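Local coordinates for agarase (Pseudoalteromonas fuliginea, PDB 6XJ9), which probably hydrolyses agarose, the galactan of red algal cell walls, as a glycoside hydrolase of family 50, at residues V639-Y645 with A664-H670; D136-L140 with N160-W164; S543-K547 with W567-D571; A235-H239 with V739-P743. One frame throughout, in Å; residues are numbered along the deposited sequence.

Interaction 1 (V639-Y645 with A664-H670); sequences VISFNAY and AIIGEFH
Val639 lays CG1 against CG2 of Ile665 (3.7 Å), two branched side chains that suit extended backbone. Ile640 gives its carbonyl O to the backbone N of Ile665 at 2.8 Å, starting a parallel pairing. Ser641 packs CB on Ile665 CG2, while OG is bound to Leu616 O and Arg619 N. Phe642 continues the pairing: its N meets Ile665 O, and its O takes the N of Gly667 at 2.7 Å. Its ring, on the face shared with Ile640, turns an edge to Ala664 CB.

Asn643 stacks its amide on the carboxylate of Glu668, the planes 29° apart, and its ND2 is held by Glu509 and Asn508. Its OD1 lies 3.1 Å from Gly667 CA, where a side chain would collide; glycine avoids this. Ala644 N then binds Glu668 O. Last, with CG anti to its carbonyl carbon (chi1 -68°), Tyr645 can reach Glu668: OH donates to Glu668 OE1 at 2.7 Å, on the anti side of the carboxylate, whose OE2 pairs with Arg619. These are adjacent parallel strands of a beta-alpha-beta unit, with polar side chains gathered toward their C-terminal side, where (beta/alpha)8-barrel glycosidases place their active sites.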
loop_
_atom_site.group_PDB
_atom_site.type_symbol
_atom_site.label_atom_id
_atom_site.label_comp_id
_atom_site.label_asym_id
_atom_site.label_seq_id
_atom_site.Cartn_x
_atom_site.Cartn_y
_atom_site.Cartn_z
ATOM N N VAL A 639 20.610 26.033 13.717
ATOM C CA VAL A 639 20.342 24.626 13.439
ATOM C C VAL A 639 21.353 24.188 12.388
ATOM O O VAL A 639 21.561 24.913 11.416
ATOM C CB VAL A 639 18.897 24.399 12.935
ATOM C CG1 VAL A 639 18.581 22.919 12.715
ATOM C CG2 VAL A 639 17.849 25.025 13.851
ATOM N N ILE A 640 21.974 23.019 12.592
ATOM C CA ILE A 640 22.895 22.469 11.608
ATOM C C ILE A 640 22.095 21.615 10.626
ATOM O O ILE A 640 21.438 20.657 11.030
ATOM C CB ILE A 640 24.047 21.646 12.225
ATOM C CG1 ILE A 640 24.630 22.254 13.502
ATOM C CG2 ILE A 640 25.139 21.448 11.189
ATOM C CD1 ILE A 640 25.616 21.331 14.204
ATOM N N SER A 641 22.184 21.958 9.333
ATOM C CA SER A 641 21.432 21.268 8.295
ATOM C C SER A 641 22.339 20.312 7.512
ATOM O O SER A 641 23.505 20.618 7.260
ATOM C CB SER A 641 20.751 22.264 7.384
ATOM O OG SER A 641 21.696 23.201 6.886
ATOM N N PHE A 642 21.791 19.134 7.178
ATOM C CA PHE A 642 22.447 18.083 6.412
ATOM C C PHE A 642 21.445 17.495 5.420
ATOM O O PHE A 642 20.262 17.422 5.726
ATOM C CB PHE A 642 22.866 16.922 7.320
ATOM C CG PHE A 642 23.791 17.287 8.456
ATOM C CD1 PHE A 642 23.278 17.720 9.672
ATOM C CD2 PHE A 642 25.173 17.189 8.311
ATOM C CE1 PHE A 642 24.128 18.031 10.724
ATOM C CE2 PHE A 642 26.024 17.499 9.363
ATOM C CZ PHE A 642 25.497 17.932 10.562
ATOM N N ASN A 643 21.929 17.038 4.251
ATOM C CA ASN A 643 21.110 16.205 3.379
ATOM C C ASN A 643 21.560 14.753 3.554
ATOM O O ASN A 643 22.751 14.491 3.676
ATOM C CB ASN A 643 21.174 16.665 1.918
ATOM C CG ASN A 643 20.698 18.087 1.706
ATOM O OD1 ASN A 643 19.881 18.592 2.472
ATOM N ND2 ASN A 643 21.201 18.740 0.668
ATOM N N ALA A 644 20.616 13.805 3.623
ATOM C CA ALA A 644 21.010 12.417 3.849
ATOM C C ALA A 644 20.061 11.465 3.127
ATOM O O ALA A 644 19.030 11.072 3.670
ATOM C CB ALA A 644 21.108 12.113 5.330
ATOM N N TYR A 645 20.423 11.110 1.887
ATOM C CA TYR A 645 19.686 10.127 1.112
ATOM C C TYR A 645 20.162 8.736 1.515
ATOM O O TYR A 645 20.964 8.139 0.805
ATOM C CB TYR A 645 19.900 10.342 -0.392
ATOM C CG TYR A 645 19.284 11.608 -0.928
ATOM C CD1 TYR A 645 20.013 12.783 -1.000
ATOM C CD2 TYR A 645 17.968 11.628 -1.375
ATOM C CE1 TYR A 645 19.436 13.952 -1.480
ATOM C CE2 TYR A 645 17.388 12.787 -1.875
ATOM C CZ TYR A 645 18.128 13.953 -1.928
ATOM O OH TYR A 645 17.568 15.094 -2.443
ATOM N N ALA A 664 19.661 19.782 14.761
ATOM C CA ALA A 664 20.015 19.504 13.374
ATOM C C ALA A 664 18.744 19.338 12.545
ATOM O O ALA A 664 17.688 19.008 13.071
ATOM C CB ALA A 664 20.882 18.261 13.293
ATOM N N ILE A 665 18.845 19.578 11.232
ATOM C CA ILE A 665 17.693 19.341 10.381
ATOM C C ILE A 665 18.157 18.592 9.135
ATOM O O ILE A 665 19.282 18.804 8.675
ATOM C CB ILE A 665 16.941 20.663 10.078
ATOM C CG1 ILE A 665 15.617 20.396 9.345
ATOM C CG2 ILE A 665 17.832 21.642 9.310
ATOM C CD1 ILE A 665 14.742 21.625 9.151
ATOM N N ILE A 666 17.312 17.676 8.636
ATOM C CA ILE A 666 17.570 17.020 7.359
ATOM C C ILE A 666 16.939 17.865 6.251
ATOM O O ILE A 666 15.728 18.120 6.264
ATOM C CB ILE A 666 17.077 15.551 7.333
ATOM C CG1 ILE A 666 17.899 14.637 8.242
ATOM C CG2 ILE A 666 17.074 15.013 5.912
ATOM C CD1 ILE A 666 19.323 14.392 7.756
ATOM N N GLY A 667 17.776 18.302 5.306
ATOM C CA GLY A 667 17.347 19.162 4.210
ATOM C C GLY A 667 16.620 18.411 3.099
ATOM O O GLY A 667 15.718 18.966 2.472
ATOM N N GLU A 668 17.058 17.171 2.844
ATOM C CA GLU A 668 16.559 16.352 1.751
ATOM C C GLU A 668 16.755 14.878 2.092
ATOM O O GLU A 668 17.742 14.513 2.724
ATOM C CB GLU A 668 17.294 16.596 0.426
ATOM C CG GLU A 668 17.450 18.048 0.028
ATOM C CD GLU A 668 18.402 18.343 -1.122
ATOM O OE1 GLU A 668 18.776 17.413 -1.859
ATOM O OE2 GLU A 668 18.769 19.512 -1.281
ATOM N N PHE A 669 15.780 14.070 1.669
ATOM C CA PHE A 669 15.820 12.618 1.648
ATOM C C PHE A 669 14.684 12.163 0.736
ATOM O O PHE A 669 13.747 12.924 0.502
ATOM C CB PHE A 669 15.649 12.034 3.058
ATOM C CG PHE A 669 14.235 11.995 3.577
ATOM C CD1 PHE A 669 13.643 13.130 4.117
ATOM C CD2 PHE A 669 13.483 10.831 3.518
ATOM C CE1 PHE A 669 12.346 13.103 4.604
ATOM C CE2 PHE A 669 12.176 10.807 3.986
ATOM C CZ PHE A 669 11.604 11.938 4.540
ATOM N N HIS A 670 14.792 10.947 0.188
ATOM C CA HIS A 670 13.724 10.432 -0.650
ATOM C C HIS A 670 13.852 8.925 -0.796
ATOM O O HIS A 670 14.911 8.348 -0.584
ATOM C CB HIS A 670 13.677 11.107 -2.035
ATOM C CG HIS A 670 14.305 10.296 -3.116
ATOM N ND1 HIS A 670 13.556 9.471 -3.963
ATOM C CD2 HIS A 670 15.594 10.186 -3.507
ATOM C CE1 HIS A 670 14.367 8.881 -4.818
ATOM N NE2 HIS A 670 15.634 9.319 -4.565
#

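Interaction 2 (D136-L140 with N160-W164); sequences DGHDL and NPDTW
His138 and Thr163 meet most closely: ring atom ND1 and hydroxyl OG1 are hydrogen-bonded at 2.8 Å, with the hydroxyl at the ring edge and in its plane. The second bond runs from Asn160 ND2 to Asp139 OD2 (3.0 Å). It is nearly straight at 172°, lies in the amide plane and uses the anti lone pair of the carboxylate oxygen. Amide and carboxylate are almost coplanar, a fit that suits an Asn-Asp pair.

Thr163 serves two neighbours. With OG1 set between its backbone N and carbonyl carbon (chi1 56°), the hydroxyl faces the histidine while methyl CG2 rests 3.5 Å from Asp139 OD1. Beside the histidine-threonine bond, His138 CE1 comes to 3.3 Å from Trp164 CE3. The two ring planes are almost perpendicular, the indole meeting the histidine obliquely. A water lies 2.7 Å from Pro161 O and 3.1 Å from Asp139 OD2.

What positions these groups is partly local. Gly137 to Leu140 form a type II' beta turn, closed by Leu140 N to Gly137 O, with His138 and Asp139 at its corners. Farther out, Lys134 forms a salt bridge with Asp139 OD1 and a hydrogen bond with Thr163 OG1, probably balancing the charge of the aspartate. Tyr132 stacks on Trp164, Phe214 meets His138 edge-to-face, and Ser155 binds Asn160 OD1. The contact pins the two ends of a long connection between strands 128-134 and 169-174, which pair in parallel within the beta-rich, CBM-like domain.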
loop_
_atom_site.group_PDB
_atom_site.type_symbol
_atom_site.label_atom_id
_atom_site.label_comp_id
_atom_site.label_asym_id
_atom_site.label_seq_id
_atom_site.Cartn_x
_atom_site.Cartn_y
_atom_site.Cartn_z
ATOM N N ASP A 136 27.978 -4.684 -22.111
ATOM C CA ASP A 136 28.392 -4.319 -23.459
ATOM C C ASP A 136 27.180 -4.388 -24.381
ATOM O O ASP A 136 26.324 -5.252 -24.217
ATOM C CB ASP A 136 29.508 -5.236 -23.974
ATOM C CG ASP A 136 29.893 -4.983 -25.427
ATOM O OD1 ASP A 136 30.708 -4.076 -25.674
ATOM O OD2 ASP A 136 29.362 -5.695 -26.301
ATOM N N GLY A 137 27.121 -3.459 -25.339
ATOM C CA GLY A 137 26.105 -3.485 -26.380
ATOM C C GLY A 137 24.910 -2.594 -26.050
ATOM O O GLY A 137 24.855 -1.988 -24.978
ATOM N N HIS A 138 23.960 -2.530 -26.995
ATOM C CA HIS A 138 22.713 -1.797 -26.824
ATOM C C HIS A 138 23.004 -0.314 -26.579
ATOM O O HIS A 138 23.769 0.292 -27.328
ATOM C CB HIS A 138 21.808 -2.501 -25.792
ATOM C CG HIS A 138 21.210 -3.781 -26.283
ATOM N ND1 HIS A 138 20.014 -4.272 -25.800
ATOM C CD2 HIS A 138 21.621 -4.663 -27.224
ATOM C CE1 HIS A 138 19.723 -5.406 -26.408
ATOM N NE2 HIS A 138 20.691 -5.670 -27.290
ATOM N N ASP A 139 22.420 0.256 -25.517
ATOM C CA ASP A 139 22.482 1.693 -25.289
ATOM C C ASP A 139 23.836 2.114 -24.713
ATOM O O ASP A 139 24.198 3.286 -24.801
ATOM C CB ASP A 139 21.270 2.215 -24.507
ATOM C CG ASP A 139 21.006 1.541 -23.166
ATOM O OD1 ASP A 139 21.458 0.384 -22.974
ATOM O OD2 ASP A 139 20.323 2.174 -22.322
ATOM N N LEU A 140 24.583 1.154 -24.143
ATOM C CA LEU A 140 25.901 1.403 -23.573
ATOM C C LEU A 140 26.872 1.876 -24.652
ATOM O O LEU A 140 27.707 2.742 -24.394
ATOM C CB LEU A 140 26.420 0.122 -22.908
ATOM C CG LEU A 140 26.187 0.011 -21.401
ATOM C CD1 LEU A 140 24.741 -0.370 -21.096
ATOM C CD2 LEU A 140 27.153 -0.989 -20.780
ATOM N N ASN A 160 17.690 5.134 -18.653
ATOM C CA ASN A 160 16.946 4.940 -19.888
ATOM C C ASN A 160 15.854 3.886 -19.696
ATOM O O ASN A 160 15.922 3.069 -18.784
ATOM C CB ASN A 160 17.868 4.413 -20.999
ATOM C CG ASN A 160 18.553 5.473 -21.836
ATOM O OD1 ASN A 160 18.183 6.642 -21.820
ATOM N ND2 ASN A 160 19.531 5.055 -22.624
ATOM N N PRO A 161 14.835 3.814 -20.587
ATOM C CA PRO A 161 13.965 2.637 -20.650
ATOM C C PRO A 161 14.826 1.413 -20.946
ATOM O O PRO A 161 15.912 1.539 -21.502
ATOM C CB PRO A 161 13.119 2.879 -21.915
ATOM C CG PRO A 161 13.137 4.385 -22.099
ATOM C CD PRO A 161 14.505 4.816 -21.616
ATOM N N ASP A 162 14.324 0.238 -20.571
ATOM C CA ASP A 162 14.913 -1.036 -20.951
ATOM C C ASP A 162 15.042 -1.110 -22.472
ATOM O O ASP A 162 14.210 -0.562 -23.193
ATOM C CB ASP A 162 14.050 -2.193 -20.454
ATOM C CG ASP A 162 14.029 -2.334 -18.943
ATOM O OD1 ASP A 162 14.897 -1.728 -18.284
ATOM O OD2 ASP A 162 13.156 -3.068 -18.442
ATOM N N THR A 163 16.091 -1.800 -22.941
ATOM C CA THR A 163 16.348 -1.920 -24.369
ATOM C C THR A 163 15.723 -3.204 -24.903
ATOM O O THR A 163 15.772 -3.457 -26.097
ATOM C CB THR A 163 17.841 -1.822 -24.709
ATOM O OG1 THR A 163 18.540 -2.818 -23.958
ATOM C CG2 THR A 163 18.417 -0.450 -24.435
ATOM N N TRP A 164 15.145 -4.009 -24.007
ATOM C CA TRP A 164 14.243 -5.072 -24.411
ATOM C C TRP A 164 13.204 -5.274 -23.317
ATOM O O TRP A 164 13.471 -4.987 -22.151
ATOM C CB TRP A 164 15.011 -6.364 -24.739
ATOM C CG TRP A 164 15.680 -6.997 -23.559
ATOM C CD1 TRP A 164 15.117 -7.860 -22.661
ATOM C CD2 TRP A 164 17.044 -6.813 -23.133
ATOM N NE1 TRP A 164 16.039 -8.228 -21.718
ATOM C CE2 TRP A 164 17.228 -7.604 -21.980
ATOM C CE3 TRP A 164 18.124 -6.061 -23.609
ATOM C CZ2 TRP A 164 18.448 -7.668 -21.307
ATOM C CZ3 TRP A 164 19.331 -6.130 -22.949
ATOM C CH2 TRP A 164 19.492 -6.926 -21.815
HETATM O O HOH W 1 18.306 0.437 -20.789
#

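Interaction 3 (S543-K547 with W567-D571); sequences SRLMK and WAEFD
Ser543 and Lys547, one helical turn apart, together hold the carboxylate of Asp571 through hydrogen bonds. Ser543 OG donates to Asp571 OD1 at 2.7 Å, coming from above the carboxylate plane, 52° out of it. Lys547 NZ takes the other oxygen, Asp571 OD2, also at 2.7 Å and on its syn lone pair, making a salt bridge. Each oxygen thus has its own donor, which should fix the rotation of the group. A short acidic side chain suits this place because two donors converge on it from the facing helix.

The lysine also makes a CH-pi contact. Its chain is extended beyond CG (chi2 175°) and slides past Trp567 in the opposite direction, CG sitting squarely over the six-membered ring, 3.5 Å from its centroid. The alkyl part covers the indole, and the ammonium group continues to Asp571. With an alanine in place of Trp567, the lysine chain would lose its aromatic floor, and its ammonium group would probably be freer to swing from the carboxylate.

Apolar contacts lie deeper. Met546 sets CG 3.9 Å from Phe570 CZ and CB 4.1 Å from Trp567 CH2. Within the second helix the two rings pack together, Trp567 CZ3 lying over the rim of one Phe570 face, while Ser543 OG sits at the phenylalanine edge.

The helical segments run roughly antiparallel, at 144° with axes 11.0 Å apart. Helix 553-560, in the connection between them, packs on Met546, Trp567 and Phe570, and helix 584-609 flanks Met546 as well, completing a small helical cluster.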
loop_
_atom_site.group_PDB
_atom_site.type_symbol
_atom_site.label_atom_id
_atom_site.label_comp_id
_atom_site.label_asym_id
_atom_site.label_seq_id
_atom_site.Cartn_x
_atom_site.Cartn_y
_atom_site.Cartn_z
ATOM N N SER A 543 48.926 31.527 5.944
ATOM C CA SER A 543 50.281 31.952 6.275
ATOM C C SER A 543 50.325 32.547 7.681
ATOM O O SER A 543 51.235 32.243 8.447
ATOM C CB SER A 543 50.792 32.920 5.247
ATOM O OG SER A 543 51.058 32.252 4.019
ATOM N N ARG A 544 49.324 33.382 8.010
ATOM C CA ARG A 544 49.219 34.057 9.296
ATOM C C ARG A 544 49.201 33.031 10.432
ATOM O O ARG A 544 49.960 33.167 11.391
ATOM C CB ARG A 544 47.996 34.983 9.301
ATOM C CG ARG A 544 47.974 36.009 10.425
ATOM C CD ARG A 544 46.690 36.809 10.538
ATOM N NE ARG A 544 45.502 36.047 10.924
ATOM C CZ ARG A 544 45.256 35.531 12.130
ATOM N NH1 ARG A 544 44.131 34.868 12.342
ATOM N NH2 ARG A 544 46.134 35.661 13.114
ATOM N N LEU A 545 48.376 31.979 10.277
ATOM C CA LEU A 545 48.100 31.003 11.324
ATOM C C LEU A 545 49.303 30.102 11.577
ATOM O O LEU A 545 49.544 29.700 12.719
ATOM C CB LEU A 545 46.873 30.159 10.948
ATOM C CG LEU A 545 45.540 30.901 10.996
ATOM C CD1 LEU A 545 44.424 30.089 10.344
ATOM C CD2 LEU A 545 45.183 31.252 12.431
ATOM N N MET A 546 50.019 29.740 10.506
ATOM C CA MET A 546 51.166 28.855 10.638
ATOM C C MET A 546 52.357 29.596 11.260
ATOM O O MET A 546 53.112 29.010 12.034
ATOM C CB MET A 546 51.544 28.249 9.282
ATOM C CG MET A 546 50.525 27.221 8.783
ATOM S SD MET A 546 50.348 25.821 9.932
ATOM C CE MET A 546 48.899 26.306 10.874
ATOM N N LYS A 547 52.518 30.882 10.913
ATOM C CA LYS A 547 53.556 31.736 11.483
ATOM C C LYS A 547 53.246 31.992 12.958
ATOM O O LYS A 547 54.152 32.063 13.785
ATOM C CB LYS A 547 53.637 33.082 10.754
ATOM C CG LYS A 547 54.233 33.048 9.353
ATOM C CD LYS A 547 54.158 34.388 8.653
ATOM C CE LYS A 547 54.604 34.318 7.211
ATOM N NZ LYS A 547 54.124 35.487 6.440
ATOM N N TRP A 567 59.842 31.991 5.010
ATOM C CA TRP A 567 58.412 32.242 5.082
ATOM C C TRP A 567 57.923 32.801 3.749
ATOM O O TRP A 567 56.831 32.460 3.300
ATOM C CB TRP A 567 58.064 33.144 6.272
ATOM C CG TRP A 567 57.936 32.374 7.550
ATOM C CD1 TRP A 567 58.709 32.496 8.669
ATOM C CD2 TRP A 567 56.991 31.325 7.827
ATOM N NE1 TRP A 567 58.303 31.608 9.627
ATOM C CE2 TRP A 567 57.247 30.879 9.141
ATOM C CE3 TRP A 567 55.949 30.730 7.101
ATOM C CZ2 TRP A 567 56.506 29.857 9.735
ATOM C CZ3 TRP A 567 55.213 29.726 7.691
ATOM C CH2 TRP A 567 55.490 29.297 8.993
ATOM N N ALA A 568 58.765 33.621 3.108
ATOM C CA ALA A 568 58.477 34.155 1.786
ATOM C C ALA A 568 58.248 33.026 0.784
ATOM O O ALA A 568 57.428 33.173 -0.122
ATOM C CB ALA A 568 59.585 35.072 1.334
ATOM N N GLU A 569 58.990 31.919 0.930
ATOM C CA GLU A 569 58.768 30.747 0.097
ATOM C C GLU A 569 57.385 30.176 0.417
ATOM O O GLU A 569 56.593 29.927 -0.489
ATOM C CB GLU A 569 59.867 29.690 0.276
ATOM C CG GLU A 569 59.887 28.640 -0.831
ATOM C CD GLU A 569 60.823 27.451 -0.659
ATOM O OE1 GLU A 569 61.882 27.608 -0.017
ATOM O OE2 GLU A 569 60.493 26.360 -1.171
ATOM N N PHE A 570 57.104 30.008 1.718
ATOM C CA PHE A 570 55.860 29.414 2.181
ATOM C C PHE A 570 54.678 30.201 1.620
ATOM O O PHE A 570 53.741 29.621 1.069
ATOM C CB PHE A 570 55.831 29.314 3.707
ATOM C CG PHE A 570 54.562 28.713 4.257
ATOM C CD1 PHE A 570 54.512 27.377 4.628
ATOM C CD2 PHE A 570 53.406 29.476 4.373
ATOM C CE1 PHE A 570 53.336 26.821 5.115
ATOM C CE2 PHE A 570 52.233 28.920 4.865
ATOM C CZ PHE A 570 52.200 27.592 5.231
ATOM N N ASP A 571 54.772 31.530 1.746
ATOM C CA ASP A 571 53.751 32.480 1.341
ATOM C C ASP A 571 53.524 32.420 -0.166
ATOM O O ASP A 571 52.390 32.564 -0.626
ATOM C CB ASP A 571 54.129 33.894 1.788
ATOM C CG ASP A 571 54.054 34.080 3.295
ATOM O OD1 ASP A 571 53.658 33.110 3.986
ATOM O OD2 ASP A 571 54.392 35.189 3.769
#

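Interaction 4 (A235-H239 with V739-P743); sequences AGKVH and VTDRP
Gly236 and Val238 join Thr740 and Arg742 where two loops, 500 residues apart in sequence, lead into helices that probably belong to the (beta/alpha)8-barrel part, as in related agarases. The first loop runs into helix 242-252, the second into the C-terminal helix 745-763.

Arginine suits this junction because it is long and can bond through its edge while an apolar group covers its face. With CG anti to its carbonyl carbon (chi1 -66°) and the chain extended as far as NE, Arg742 carries the guanidinium across to the other loop. There NH1 of Arg742 makes a weak hydrogen bond to Gly236 O at 3.0 Å, bent to 145° at the hydrogen. Gly236 O also stands 3.4 Å from Arg742 CD. Gly236 has a positive phi of 89°, at which a side chain would be jammed against the preceding carbonyl, so glycine fits the bend.

Val238 lays methyl CG2 over the centre of the guanidinium face, 3.5 Å above its plane. Arg742 NE is in a salt bridge with Asp247 of helix 242-252, probably a firmer hold than the weak bond to the carbonyl. Replacing Arg742 with leucine would probably leave Asp247 without its charged mate and Gly236 O without this donor.

Phe226 and Leu244 touch both Val238 and Thr740, closing round the apolar part of the contact. Threonine offers a compact methyl-bearing side chain at this point. Thr740 OG1 approaches Val238 CG2 at 3.6 Å, and Thr740 CG2, its methyl, lies 4.0 Å from Val238 CB.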
loop_
_atom_site.group_PDB
_atom_site.type_symbol
_atom_site.label_atom_id
_atom_site.label_comp_id
_atom_site.label_asym_id
_atom_site.label_seq_id
_atom_site.Cartn_x
_atom_site.Cartn_y
_atom_site.Cartn_z
ATOM N N ALA A 235 -0.150 2.278 -11.799
ATOM C CA ALA A 235 -1.142 2.732 -10.834
ATOM C C ALA A 235 -1.169 4.260 -10.792
ATOM O O ALA A 235 -0.137 4.898 -10.583
ATOM C CB ALA A 235 -0.831 2.138 -9.478
ATOM N N GLY A 236 -2.355 4.845 -11.015
ATOM C CA GLY A 236 -2.517 6.293 -11.038
ATOM C C GLY A 236 -2.298 6.933 -12.413
ATOM O O GLY A 236 -2.313 8.157 -12.539
ATOM N N LYS A 237 -2.124 6.123 -13.461
ATOM C CA LYS A 237 -1.966 6.673 -14.799
ATOM C C LYS A 237 -3.289 7.288 -15.269
ATOM O O LYS A 237 -4.336 6.655 -15.156
ATOM C CB LYS A 237 -1.488 5.589 -15.773
ATOM C CG LYS A 237 -1.406 6.025 -17.233
ATOM C CD LYS A 237 -0.613 5.087 -18.142
ATOM C CE LYS A 237 -0.394 5.669 -19.523
ATOM N NZ LYS A 237 0.440 4.795 -20.391
ATOM N N VAL A 238 -3.210 8.500 -15.830
ATOM C CA VAL A 238 -4.335 9.255 -16.366
ATOM C C VAL A 238 -4.517 8.881 -17.836
ATOM O O VAL A 238 -3.544 8.818 -18.594
ATOM C CB VAL A 238 -4.087 10.772 -16.208
ATOM C CG1 VAL A 238 -4.971 11.602 -17.133
ATOM C CG2 VAL A 238 -4.271 11.233 -14.770
ATOM N N HIS A 239 -5.775 8.653 -18.243
ATOM C CA HIS A 239 -6.048 8.280 -19.624
ATOM C C HIS A 239 -6.768 9.388 -20.392
ATOM O O HIS A 239 -6.684 9.436 -21.617
ATOM C CB HIS A 239 -6.743 6.915 -19.710
ATOM C CG HIS A 239 -5.819 5.790 -19.395
ATOM N ND1 HIS A 239 -4.808 5.409 -20.256
ATOM C CD2 HIS A 239 -5.736 4.974 -18.320
ATOM C CE1 HIS A 239 -4.147 4.394 -19.734
ATOM N NE2 HIS A 239 -4.696 4.111 -18.545
ATOM N N VAL A 739 3.303 13.647 -12.210
ATOM C CA VAL A 739 3.297 14.704 -13.207
ATOM C C VAL A 739 1.867 15.158 -13.537
ATOM O O VAL A 739 1.685 16.235 -14.103
ATOM C CB VAL A 739 4.037 14.218 -14.471
ATOM C CG1 VAL A 739 3.328 13.039 -15.131
ATOM C CG2 VAL A 739 4.267 15.329 -15.474
ATOM N N THR A 740 0.857 14.329 -13.255
ATOM C CA THR A 740 -0.533 14.711 -13.498
ATOM C C THR A 740 -1.202 15.250 -12.222
ATOM O O THR A 740 -2.433 15.307 -12.141
ATOM C CB THR A 740 -1.356 13.559 -14.096
ATOM O OG1 THR A 740 -1.244 12.412 -13.253
ATOM C CG2 THR A 740 -0.965 13.207 -15.517
ATOM N N ASP A 741 -0.390 15.656 -11.228
ATOM C CA ASP A 741 -0.876 16.295 -10.011
ATOM C C ASP A 741 -1.738 15.322 -9.203
ATOM O O ASP A 741 -2.647 15.739 -8.481
ATOM C CB ASP A 741 -1.555 17.645 -10.286
ATOM C CG ASP A 741 -1.846 18.476 -9.035
ATOM O OD1 ASP A 741 -0.881 18.881 -8.355
ATOM O OD2 ASP A 741 -3.045 18.739 -8.762
ATOM N N ARG A 742 -1.403 14.025 -9.286
ATOM C CA ARG A 742 -2.026 13.055 -8.407
ATOM C C ARG A 742 -1.068 12.705 -7.272
ATOM O O ARG A 742 -0.041 12.071 -7.507
ATOM C CB ARG A 742 -2.401 11.773 -9.157
ATOM C CG ARG A 742 -3.483 11.960 -10.211
ATOM C CD ARG A 742 -3.860 10.666 -10.923
ATOM N NE ARG A 742 -5.226 10.748 -11.432
ATOM C CZ ARG A 742 -5.896 9.749 -11.990
ATOM N NH1 ARG A 742 -5.308 8.579 -12.164
ATOM N NH2 ARG A 742 -7.144 9.933 -12.396
ATOM N N PRO A 743 -1.414 13.043 -6.005
ATOM C CA PRO A 743 -0.641 12.577 -4.856
ATOM C C PRO A 743 -0.543 11.053 -4.853
ATOM O O PRO A 743 -1.510 10.353 -5.152
ATOM C CB PRO A 743 -1.471 13.079 -3.659
ATOM C CG PRO A 743 -2.195 14.289 -4.212
ATOM C CD PRO A 743 -2.574 13.868 -5.616
#

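From the N terminus, interaction 2 comes first, closing a loop of the CBM-like domain before any other contact opens. Interaction 4 opens next, at 235-239, and closes only at 739-743, so it spans some 500 residues and joins the approach to helix 242-252 to the approach to the C-terminal helix 745-763. Within that span interaction 3 closes a short helical excursion, and then interaction 1 pairs neighbouring strands close to the centre of the folded chain. These two follow one another, and none of the four cross. Interactions 3 and 4 lie on opposite sides of the chain's centre, their own centres about 62 Å apart, and no two of the four contacts touch.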